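Local coordinates for uncharacterized protein DUF849 with a TIM barrel fold (Burkholderia xenovorans LB400, PDB 3E49), which probably cleaves beta-keto acids such as 3-keto-5-aminohexanoate at a zinc ion held in a TIM barrel, at residues H239-P242 / L243-G247; N253-G257 / L258-L262; V277-I280 / R281-I284. One frame throughout, in Å; residues are numbered along the deposited sequence.

The three contacts follow one another along the last part of a TIM barrel, and each joins residues three to five apart, along a helix in contacts 1 and 3 and round the end of a strand in contact 2. Contact 2 carries the zinc ligand Glu259, while contacts 1 and 3 lie on helices 240-248 and 273-286, which pack outside strand 253-256. Their centres lie about 10 Å (1 to 2), 12 Å (2 to 3) and 11 Å (1 to 3) apart. Val256 CG2 of contact 2 meets Val277 CG2 of contact 3 at 3.8 Å, and Ala244 CB of contact 1 meets Ile280 CD1 of contact 3 at 3.6 Å. From contact 1, the Gln240 side chain lies about 8 Å from that of Glu259.

Contact 1: residues H239-P242 / L243-G247; sequences HQIP and LASIG
The first turns of helix 240-248, the crossover helix of a beta-alpha-beta unit between strands 229-235 and 253-256, bring Ile241 and Ser245 together through one shared carbonyl. Ile241 O accepts from Ser245 N at 2.8 Å, with the amide nearly along the C=O axis, and from Ser245 OG, also 2.8 Å away. The hydroxyl comes from above the carbonyl plane, 44° out of it. With OG anti to the carbonyl carbon (chi1 -68°), the hydroxyl folds back along the helix onto the residue one turn earlier, where it also touches Ile241 CG2. Pro242 O accepts the next bond, from Ile246 N at 3.0 Å. Having no amide hydrogen, the proline is a natural resident of a first turn, where amides have no helical acceptor behind them. Ahead of it, His239 O receives Leu243 N at 3.1 Å, and Leu243 CD1 reaches back to His239 CB at 3.9 Å, so apolar packing runs beside the backbone bond. Ala244 sets its methyl CB 3.2 Å from Gln240 O while its amide bonds to the same oxygen. Ala244 also faces Ile280 of helix 273-286, whereas Leu243 and Ile246 pack on Leu214 of helix 211-225. Pro242 meets Leu287 of the second subunit. The chemistry is that of an apolar interhelical seam: the hydroxyl of buried Ser245 places its hydrogen bond on a carbonyl of its own helix, while Ile280 and Val283 of helix 273-286 and Leu287 of the second subunit pack against this residue.

Contact 2: residues N253-G257 / L258-L262; sequences NVRVG and LEDSL. With ZN (zinc ion), chain E.
A salt-bridge network at the C-terminal end of barrel strand 253-256 joins Arg255 to Glu259 and Asp260, in the turn that supplies a zinc ligand. Arg255 grips Asp260 side-on: NE meets OD2 at 2.9 Å and NH2 meets OD1 at 3.0 Å, each oxygen using its syn lone pair. The two planes lie 32° apart, so the pairing is twisted rather than flat. CG of the arginine lies anti to the backbone N (chi1 174°) and the chain runs extended from there to NE, which carries the guanidinium to the turn. Glu259 stands differently, its carboxylate plane 80° from the guanidinium, with OE2 at the guanidinium edge, 3.3 Å from Arg255 NH2; the ion pair from NH2 to OE1 is long. Glu259 OE2 also binds the zinc ion at 2.2 Å, and His50, His52 and two waters complete the metal's surroundings. Arg255 is thus a second-shell residue to the metal, set against its carboxylate ligand. Gly257 O ties the turn together, taking Ser261 N in its carbonyl plane at 3.0 Å and Asp260 N from above that plane. At the far end of the guanidinium, Arg255 NH1 pairs with Glu170 on strand 168-173, across the barrel interior. Strands 10-13 and 229-235 flank strand 253-256, while Val254 and Val256 turn outward against helices 240-248 and 273-286.

Contact 3: residues V277-I280 / R281-I284; sequences VRKI and RQVI
Arg281 opens the second of two successive turns of helix 273-286, an outer helix of the TIM barrel, and its amide N bonds to Val277 O at 3.0 Å. Its side chain doubles the contact: CG passes 3.1 Å from Val277 O, and CD lies against Val277 CG1 before the chain bends at chi3 (57°) and carries the guanidinium to the carbonyl of Ala44. Gln282 comes next. Its N bonds to Lys279 O at 3.1 Å, from well above the carbonyl plane, and only weakly to Arg278 O, so the backbone is locally drawn toward a tighter turn. On the face turned to the second subunit, Gln282 OE1 accepts from Lys279 NZ; the lysine chain bends at chi2 (65°) and so brings NZ round to the amide oxygen. The same ammonium nitrogen bonds to the carbonyl of Glu285 of the second subunit, which places this pair at the subunit interface. Val283 brings CB to 4.3 Å from Ile280 CD1 and also packs on Ser245 of helix 240-248. The register returns to the regular spacing at Ile284, whose N reaches Ile280 O at 2.9 Å in a nearly straight bond, with an N-H...O angle of 173°. Its side chain packs on Ile10 of strand 10-13, while Ile280 leans on Val256 of strand 253-256. Beside that straight bond the two isoleucines touch, Ile284 CD1 lying 4.3 Å from Ile280 CG2.

Contact 1: residues H239-P242 / L243-G247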
ATOM      1  N   HIS A 239     -18.080  11.771   0.443  1.00 23.58           N
ATOM      2  CA  HIS A 239     -16.963  11.027   1.056  1.00 22.15           C
ATOM      3  C   HIS A 239     -16.654  11.524   2.439  1.00 21.35           C
ATOM      4  O   HIS A 239     -15.813  10.951   3.151  1.00 19.80           O
ATOM      5  CB  HIS A 239     -15.718  11.199   0.196  1.00 23.09           C
ATOM      6  CG  HIS A 239     -15.962  10.818  -1.224  1.00 23.10           C
ATOM      7  ND1 HIS A 239     -16.236   9.526  -1.578  1.00 26.18           N
ATOM      8  CD2 HIS A 239     -16.038  11.556  -2.355  1.00 26.65           C
ATOM      9  CE1 HIS A 239     -16.464   9.477  -2.880  1.00 24.87           C
ATOM     10  NE2 HIS A 239     -16.341  10.693  -3.378  1.00 26.70           N
ATOM     11  N   GLN A 240     -17.369  12.562   2.837  1.00 22.45           N
ATOM     12  CA  GLN A 240     -17.116  13.160   4.135  1.00 20.31           C
ATOM     13  C   GLN A 240     -17.118  12.132   5.291  1.00 22.85           C
ATOM     14  O   GLN A 240     -16.165  12.025   6.069  1.00 23.08           O
ATOM     15  CB  GLN A 240     -18.165  14.222   4.414  1.00 21.47           C
ATOM     16  CG  GLN A 240     -17.966  14.955   5.784  1.00 20.65           C
ATOM     17  CD  GLN A 240     -19.042  16.013   6.006  1.00 18.98           C
ATOM     18  OE1 GLN A 240     -20.194  15.709   6.414  1.00 21.55           O
ATOM     19  NE2 GLN A 240     -18.694  17.251   5.680  1.00 23.15           N
ATOM     20  N   ILE A 241     -18.232  11.454   5.476  1.00 22.99           N
ATOM     21  CA  ILE A 241     -18.346  10.539   6.609  1.00 22.28           C
ATOM     22  C   ILE A 241     -17.550   9.243   6.431  1.00 21.15           C
ATOM     23  O   ILE A 241     -16.855   8.819   7.339  1.00 19.88           O
ATOM     24  CB  ILE A 241     -19.831  10.257   7.031  1.00 22.51           C
ATOM     25  CG1 ILE A 241     -20.568  11.568   7.275  1.00 23.85           C
ATOM     26  CG2 ILE A 241     -19.847   9.278   8.264  1.00 21.40           C
ATOM     27  CD1 ILE A 241     -20.030  12.411   8.525  1.00 20.88           C
ATOM     28  N   PRO A 242     -17.645   8.575   5.273  1.00 18.97           N
ATOM     29  CA  PRO A 242     -16.836   7.369   5.155  1.00 19.23           C
ATOM     30  C   PRO A 242     -15.345   7.540   5.377  1.00 18.64           C
ATOM     31  O   PRO A 242     -14.702   6.726   6.047  1.00 19.60           O
ATOM     32  CB  PRO A 242     -17.083   6.924   3.678  1.00 16.86           C
ATOM     33  CG  PRO A 242     -18.435   7.482   3.349  1.00 20.04           C
ATOM     34  CD  PRO A 242     -18.502   8.812   4.109  1.00 19.28           C
ATOM     35  N   LEU A 243     -14.753   8.566   4.791  1.00 18.42           N
ATOM     36  CA  LEU A 243     -13.313   8.766   4.949  1.00 19.64           C
ATOM     37  C   LEU A 243     -12.987   9.194   6.384  1.00 18.16           C
ATOM     38  O   LEU A 243     -12.030   8.725   6.965  1.00 18.58           O
ATOM     39  CB  LEU A 243     -12.770   9.756   3.882  1.00 19.39           C
ATOM     40  CG  LEU A 243     -12.777   9.240   2.405  1.00 22.19           C
ATOM     41  CD1 LEU A 243     -12.168  10.308   1.467  1.00 18.39           C
ATOM     42  CD2 LEU A 243     -11.969   7.921   2.307  1.00 24.55           C
ATOM     43  N   ALA A 244     -13.814  10.044   6.971  1.00 19.76           N
ATOM     44  CA  ALA A 244     -13.578  10.457   8.366  1.00 19.33           C
ATOM     45  C   ALA A 244     -13.653   9.217   9.280  1.00 18.58           C
ATOM     46  O   ALA A 244     -12.919   9.100  10.247  1.00 21.21           O
ATOM     47  CB  ALA A 244     -14.642  11.421   8.782  1.00 19.43           C
ATOM     48  N   SER A 245     -14.574   8.320   8.964  1.00 18.86           N
ATOM     49  CA  SER A 245     -14.776   7.080   9.712  1.00 18.28           C
ATOM     50  C   SER A 245     -13.512   6.209   9.626  1.00 20.77           C
ATOM     51  O   SER A 245     -13.008   5.688  10.635  1.00 21.32           O
ATOM     52  CB  SER A 245     -15.987   6.337   9.156  1.00 18.47           C
ATOM     53  OG  SER A 245     -17.184   7.029   9.431  1.00 21.64           O
ATOM     54  N   ILE A 246     -13.003   6.029   8.405  1.00 21.01           N
ATOM     55  CA  ILE A 246     -11.776   5.261   8.225  1.00 19.58           C
ATOM     56  C   ILE A 246     -10.623   5.842   9.091  1.00 22.82           C
ATOM     57  O   ILE A 246      -9.918   5.096   9.737  1.00 22.41           O
ATOM     58  CB  ILE A 246     -11.423   5.120   6.735  1.00 20.27           C
ATOM     59  CG1 ILE A 246     -12.497   4.283   6.078  1.00 21.32           C
ATOM     60  CG2 ILE A 246      -9.984   4.518   6.516  1.00 20.26           C
ATOM     61  CD1 ILE A 246     -12.338   4.212   4.530  1.00 18.93           C
ATOM     62  N   GLY A 247     -10.446   7.171   9.091  1.00 21.57           N
ATOM     63  CA  GLY A 247      -9.436   7.821   9.875  1.00 22.19           C
ATOM     64  C   GLY A 247      -9.702   7.687  11.349  1.00 19.76           C
ATOM     65  O   GLY A 247      -8.773   7.317  12.106  1.00 21.80           O
TER

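Contact 2: residues N253-G257 / L258-L262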
ATOM      1  N   ASN A 253      -8.120  12.279  13.599  1.00 22.34           N
ATOM      2  CA  ASN A 253      -9.086  13.293  13.931  1.00 23.31           C
ATOM      3  C   ASN A 253      -9.926  13.546  12.708  1.00 22.98           C
ATOM      4  O   ASN A 253      -9.597  13.056  11.641  1.00 23.37           O
ATOM      5  CB  ASN A 253      -8.348  14.504  14.437  1.00 23.78           C
ATOM      6  CG  ASN A 253      -7.536  14.143  15.646  1.00 27.47           C
ATOM      7  OD1 ASN A 253      -8.101  13.855  16.710  1.00 26.60           O
ATOM      8  ND2 ASN A 253      -6.220  14.085  15.484  1.00 23.90           N
ATOM      9  N   VAL A 254     -11.024  14.277  12.852  1.00 23.02           N
ATOM     10  CA  VAL A 254     -11.984  14.378  11.737  1.00 21.64           C
ATOM     11  C   VAL A 254     -12.449  15.798  11.410  1.00 21.52           C
ATOM     12  O   VAL A 254     -12.569  16.633  12.289  1.00 20.47           O
ATOM     13  CB  VAL A 254     -13.219  13.519  12.068  1.00 23.01           C
ATOM     14  CG1 VAL A 254     -12.807  12.042  12.261  1.00 22.74           C
ATOM     15  CG2 VAL A 254     -13.956  14.049  13.350  1.00 19.10           C
ATOM     16  N   ARG A 255     -12.790  16.046  10.157  1.00 19.11           N
ATOM     17  CA  ARG A 255     -13.297  17.349   9.735  1.00 19.57           C
ATOM     18  C   ARG A 255     -14.597  17.158   9.021  1.00 23.13           C
ATOM     19  O   ARG A 255     -14.697  16.312   8.127  1.00 20.79           O
ATOM     20  CB  ARG A 255     -12.324  18.120   8.850  1.00 19.12           C
ATOM     21  CG  ARG A 255     -12.873  19.391   8.283  1.00 17.46           C
ATOM     22  CD  ARG A 255     -11.818  20.251   7.727  1.00 20.56           C
ATOM     23  NE  ARG A 255     -12.383  21.215   6.798  1.00 21.57           N
ATOM     24  CZ  ARG A 255     -11.709  22.171   6.187  1.00 22.75           C
ATOM     25  NH1 ARG A 255     -10.446  22.415   6.473  1.00 26.47           N
ATOM     26  NH2 ARG A 255     -12.328  22.917   5.305  1.00 27.07           N
ATOM     27  N   VAL A 256     -15.589  17.925   9.458  1.00 22.97           N
ATOM     28  CA  VAL A 256     -16.904  17.943   8.831  1.00 23.03           C
ATOM     29  C   VAL A 256     -17.264  19.414   8.505  1.00 25.04           C
ATOM     30  O   VAL A 256     -16.458  20.311   8.719  1.00 24.74           O
ATOM     31  CB  VAL A 256     -17.985  17.219   9.670  1.00 21.38           C
ATOM     32  CG1 VAL A 256     -17.602  15.733   9.867  1.00 18.56           C
ATOM     33  CG2 VAL A 256     -18.207  17.892  11.038  1.00 21.41           C
ATOM     34  N   GLY A 257     -18.463  19.641   7.979  1.00 23.57           N
ATOM     35  CA  GLY A 257     -18.934  20.992   7.671  1.00 24.05           C
ATOM     36  C   GLY A 257     -19.497  21.228   6.296  1.00 25.28           C
ATOM     37  O   GLY A 257     -19.094  20.584   5.347  1.00 25.23           O
ATOM     38  N   LEU A 258     -20.392  22.213   6.201  1.00 26.04           N
ATOM     39  CA  LEU A 258     -21.051  22.598   4.941  1.00 26.07           C
ATOM     40  C   LEU A 258     -20.097  23.216   3.932  1.00 25.95           C
ATOM     41  O   LEU A 258     -20.377  23.232   2.706  1.00 25.62           O
ATOM     42  CB  LEU A 258     -22.291  23.491   5.207  1.00 27.56           C
ATOM     43  CG  LEU A 258     -23.645  22.845   5.562  1.00 27.65           C
ATOM     44  CD1 LEU A 258     -23.576  21.703   6.498  1.00 30.57           C
ATOM     45  CD2 LEU A 258     -24.621  23.937   6.117  1.00 27.48           C
ATOM     46  N   GLU A 259     -18.944  23.675   4.412  1.00 24.27           N
ATOM     47  CA  GLU A 259     -17.894  24.118   3.509  1.00 25.69           C
ATOM     48  C   GLU A 259     -17.486  22.970   2.558  1.00 26.20           C
ATOM     49  O   GLU A 259     -17.214  23.202   1.406  1.00 26.63           O
ATOM     50  CB  GLU A 259     -16.639  24.526   4.277  1.00 24.25           C
ATOM     51  CG  GLU A 259     -15.419  24.666   3.386  1.00 23.71           C
ATOM     52  CD  GLU A 259     -14.265  25.449   3.949  1.00 27.95           C
ATOM     53  OE1 GLU A 259     -14.399  26.137   4.992  1.00 24.78           O
ATOM     54  OE2 GLU A 259     -13.206  25.358   3.295  1.00 27.99           O
ATOM     55  N   ASP A 260     -17.414  21.765   3.135  1.00 25.32           N
ATOM     56  CA  ASP A 260     -16.885  20.541   2.514  1.00 24.81           C
ATOM     57  C   ASP A 260     -17.938  19.653   1.875  1.00 23.84           C
ATOM     58  O   ASP A 260     -17.665  19.022   0.861  1.00 24.13           O
ATOM     59  CB  ASP A 260     -16.159  19.713   3.585  1.00 26.18           C
ATOM     60  CG  ASP A 260     -15.053  20.500   4.316  1.00 26.54           C
ATOM     61  OD1 ASP A 260     -14.483  21.457   3.749  1.00 24.44           O
ATOM     62  OD2 ASP A 260     -14.742  20.184   5.481  1.00 28.31           O
ATOM     63  N   SER A 261     -19.116  19.578   2.475  1.00 23.49           N
ATOM     64  CA  SER A 261     -20.224  18.777   1.969  1.00 24.26           C
ATOM     65  C   SER A 261     -21.539  19.442   2.281  1.00 25.45           C
ATOM     66  O   SER A 261     -21.770  19.867   3.413  1.00 23.07           O
ATOM     67  CB  SER A 261     -20.286  17.388   2.599  1.00 24.43           C
ATOM     68  OG  SER A 261     -21.380  16.658   2.011  1.00 25.80           O
ATOM     69  N   LEU A 262     -22.433  19.485   1.301  1.00 24.52           N
ATOM     70  CA  LEU A 262     -23.756  20.055   1.523  1.00 26.39           C
ATOM     71  C   LEU A 262     -24.765  19.031   2.058  1.00 27.39           C
ATOM     72  O   LEU A 262     -25.846  19.418   2.526  1.00 28.54           O
ATOM     73  CB  LEU A 262     -24.279  20.682   0.226  1.00 26.60           C
ATOM     74  CG  LEU A 262     -23.577  21.933  -0.298  1.00 25.51           C
ATOM     75  CD1 LEU A 262     -24.230  22.476  -1.476  1.00 26.20           C
ATOM     76  CD2 LEU A 262     -23.596  23.007   0.791  1.00 28.35           C
TER
HETATM   77 ZN    ZN E 500     -11.529  26.552   4.028  1.00 32.13          ZN
HETATM   78  O   HOH W   1      -9.306  27.272   3.620  1.00 39.07           O
HETATM   79  O   HOH W   2     -10.262  24.588   3.509  1.00 31.42           O

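Contact 3: residues V277-I280 / R281-I284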
ATOM      1  N   VAL A 277     -21.769  17.117  12.583  1.00 23.99           N
ATOM      2  CA  VAL A 277     -20.971  16.800  13.756  1.00 22.87           C
ATOM      3  C   VAL A 277     -21.645  15.624  14.450  1.00 23.08           C
ATOM      4  O   VAL A 277     -20.984  14.689  14.927  1.00 22.73           O
ATOM      5  CB  VAL A 277     -20.825  18.016  14.721  1.00 21.71           C
ATOM      6  CG1 VAL A 277     -20.115  17.609  16.008  1.00 19.47           C
ATOM      7  CG2 VAL A 277     -20.079  19.200  14.056  1.00 20.92           C
ATOM      8  N   ARG A 278     -22.967  15.654  14.534  1.00 22.37           N
ATOM      9  CA  ARG A 278     -23.694  14.535  15.177  1.00 24.79           C
ATOM     10  C   ARG A 278     -23.528  13.230  14.431  1.00 23.97           C
ATOM     11  O   ARG A 278     -23.412  12.173  15.040  1.00 25.32           O
ATOM     12  CB  ARG A 278     -25.184  14.859  15.346  1.00 26.22           C
ATOM     13  CG  ARG A 278     -25.444  15.922  16.409  1.00 23.94           C
ATOM     14  CD  ARG A 278     -26.920  16.068  16.767  1.00 25.12           C
ATOM     15  NE  ARG A 278     -27.725  16.579  15.674  1.00 27.31           N
ATOM     16  CZ  ARG A 278     -27.917  17.852  15.394  1.00 28.02           C
ATOM     17  NH1 ARG A 278     -27.371  18.804  16.144  1.00 32.34           N
ATOM     18  NH2 ARG A 278     -28.675  18.167  14.357  1.00 28.24           N
ATOM     19  N   LYS A 279     -23.503  13.294  13.116  1.00 25.64           N
ATOM     20  CA  LYS A 279     -23.381  12.086  12.311  1.00 25.63           C
ATOM     21  C   LYS A 279     -22.031  11.419  12.543  1.00 25.44           C
ATOM     22  O   LYS A 279     -21.976  10.236  12.815  1.00 25.98           O
ATOM     23  CB  LYS A 279     -23.608  12.391  10.830  1.00 25.27           C
ATOM     24  CG  LYS A 279     -24.037  11.204   9.969  1.00 31.45           C
ATOM     25  CD  LYS A 279     -25.414  10.718  10.425  1.00 39.44           C
ATOM     26  CE  LYS A 279     -25.944   9.562   9.616  1.00 40.13           C
ATOM     27  NZ  LYS A 279     -27.010   8.801  10.393  1.00 40.42           N
ATOM     28  N   ILE A 280     -20.943  12.174  12.504  1.00 25.40           N
ATOM     29  CA  ILE A 280     -19.621  11.580  12.732  1.00 22.41           C
ATOM     30  C   ILE A 280     -19.498  11.119  14.172  1.00 23.87           C
ATOM     31  O   ILE A 280     -18.812  10.147  14.464  1.00 25.02           O
ATOM     32  CB  ILE A 280     -18.437  12.483  12.282  1.00 21.46           C
ATOM     33  CG1 ILE A 280     -17.152  11.620  12.113  1.00 24.13           C
ATOM     34  CG2 ILE A 280     -18.235  13.751  13.255  1.00 20.13           C
ATOM     35  CD1 ILE A 280     -17.241  10.458  11.022  1.00 20.01           C
ATOM     36  N   ARG A 281     -20.198  11.786  15.079  1.00 23.17           N
ATOM     37  CA  ARG A 281     -20.190  11.352  16.442  1.00 23.51           C
ATOM     38  C   ARG A 281     -20.858   9.983  16.672  1.00 22.45           C
ATOM     39  O   ARG A 281     -20.465   9.263  17.571  1.00 22.08           O
ATOM     40  CB  ARG A 281     -20.723  12.448  17.374  1.00 24.62           C
ATOM     41  CG  ARG A 281     -19.734  13.546  17.549  1.00 28.39           C
ATOM     42  CD  ARG A 281     -20.264  14.480  18.593  1.00 31.11           C
ATOM     43  NE  ARG A 281     -20.516  13.758  19.832  1.00 30.29           N
ATOM     44  CZ  ARG A 281     -21.392  14.139  20.754  1.00 35.20           C
ATOM     45  NH1 ARG A 281     -22.158  15.190  20.569  1.00 35.75           N
ATOM     46  NH2 ARG A 281     -21.560  13.420  21.827  1.00 32.61           N
ATOM     47  N   GLN A 282     -21.773   9.570  15.796  1.00 22.09           N
ATOM     48  CA  GLN A 282     -22.375   8.234  15.883  1.00 24.02           C
ATOM     49  C   GLN A 282     -21.281   7.179  15.673  1.00 21.98           C
ATOM     50  O   GLN A 282     -21.216   6.175  16.386  1.00 20.78           O
ATOM     51  CB  GLN A 282     -23.449   8.073  14.791  1.00 23.81           C
ATOM     52  CG  GLN A 282     -24.732   8.865  15.055  1.00 31.07           C
ATOM     53  CD  GLN A 282     -25.871   8.581  14.056  1.00 34.20           C
ATOM     54  OE1 GLN A 282     -25.650   8.132  12.923  1.00 44.00           O
ATOM     55  NE2 GLN A 282     -27.099   8.869  14.480  1.00 47.93           N
ATOM     56  N   VAL A 283     -20.427   7.430  14.691  1.00 23.66           N
ATOM     57  CA  VAL A 283     -19.247   6.587  14.408  1.00 23.03           C
ATOM     58  C   VAL A 283     -18.251   6.623  15.555  1.00 24.35           C
ATOM     59  O   VAL A 283     -17.806   5.582  16.070  1.00 23.54           O
ATOM     60  CB  VAL A 283     -18.587   6.978  13.084  1.00 24.80           C
ATOM     61  CG1 VAL A 283     -17.313   6.101  12.830  1.00 20.64           C
ATOM     62  CG2 VAL A 283     -19.608   6.850  11.947  1.00 20.51           C
ATOM     63  N   ILE A 284     -17.901   7.819  15.976  1.00 24.24           N
ATOM     64  CA  ILE A 284     -16.969   7.983  17.133  1.00 23.66           C
ATOM     65  C   ILE A 284     -17.441   7.161  18.327  1.00 25.54           C
ATOM     66  O   ILE A 284     -16.689   6.368  18.869  1.00 24.68           O
ATOM     67  CB  ILE A 284     -16.765   9.472  17.438  1.00 23.25           C
ATOM     68  CG1 ILE A 284     -15.987  10.126  16.271  1.00 27.56           C
ATOM     69  CG2 ILE A 284     -16.004   9.695  18.833  1.00 23.12           C
ATOM     70  CD1 ILE A 284     -15.974  11.670  16.251  1.00 23.59           C
TER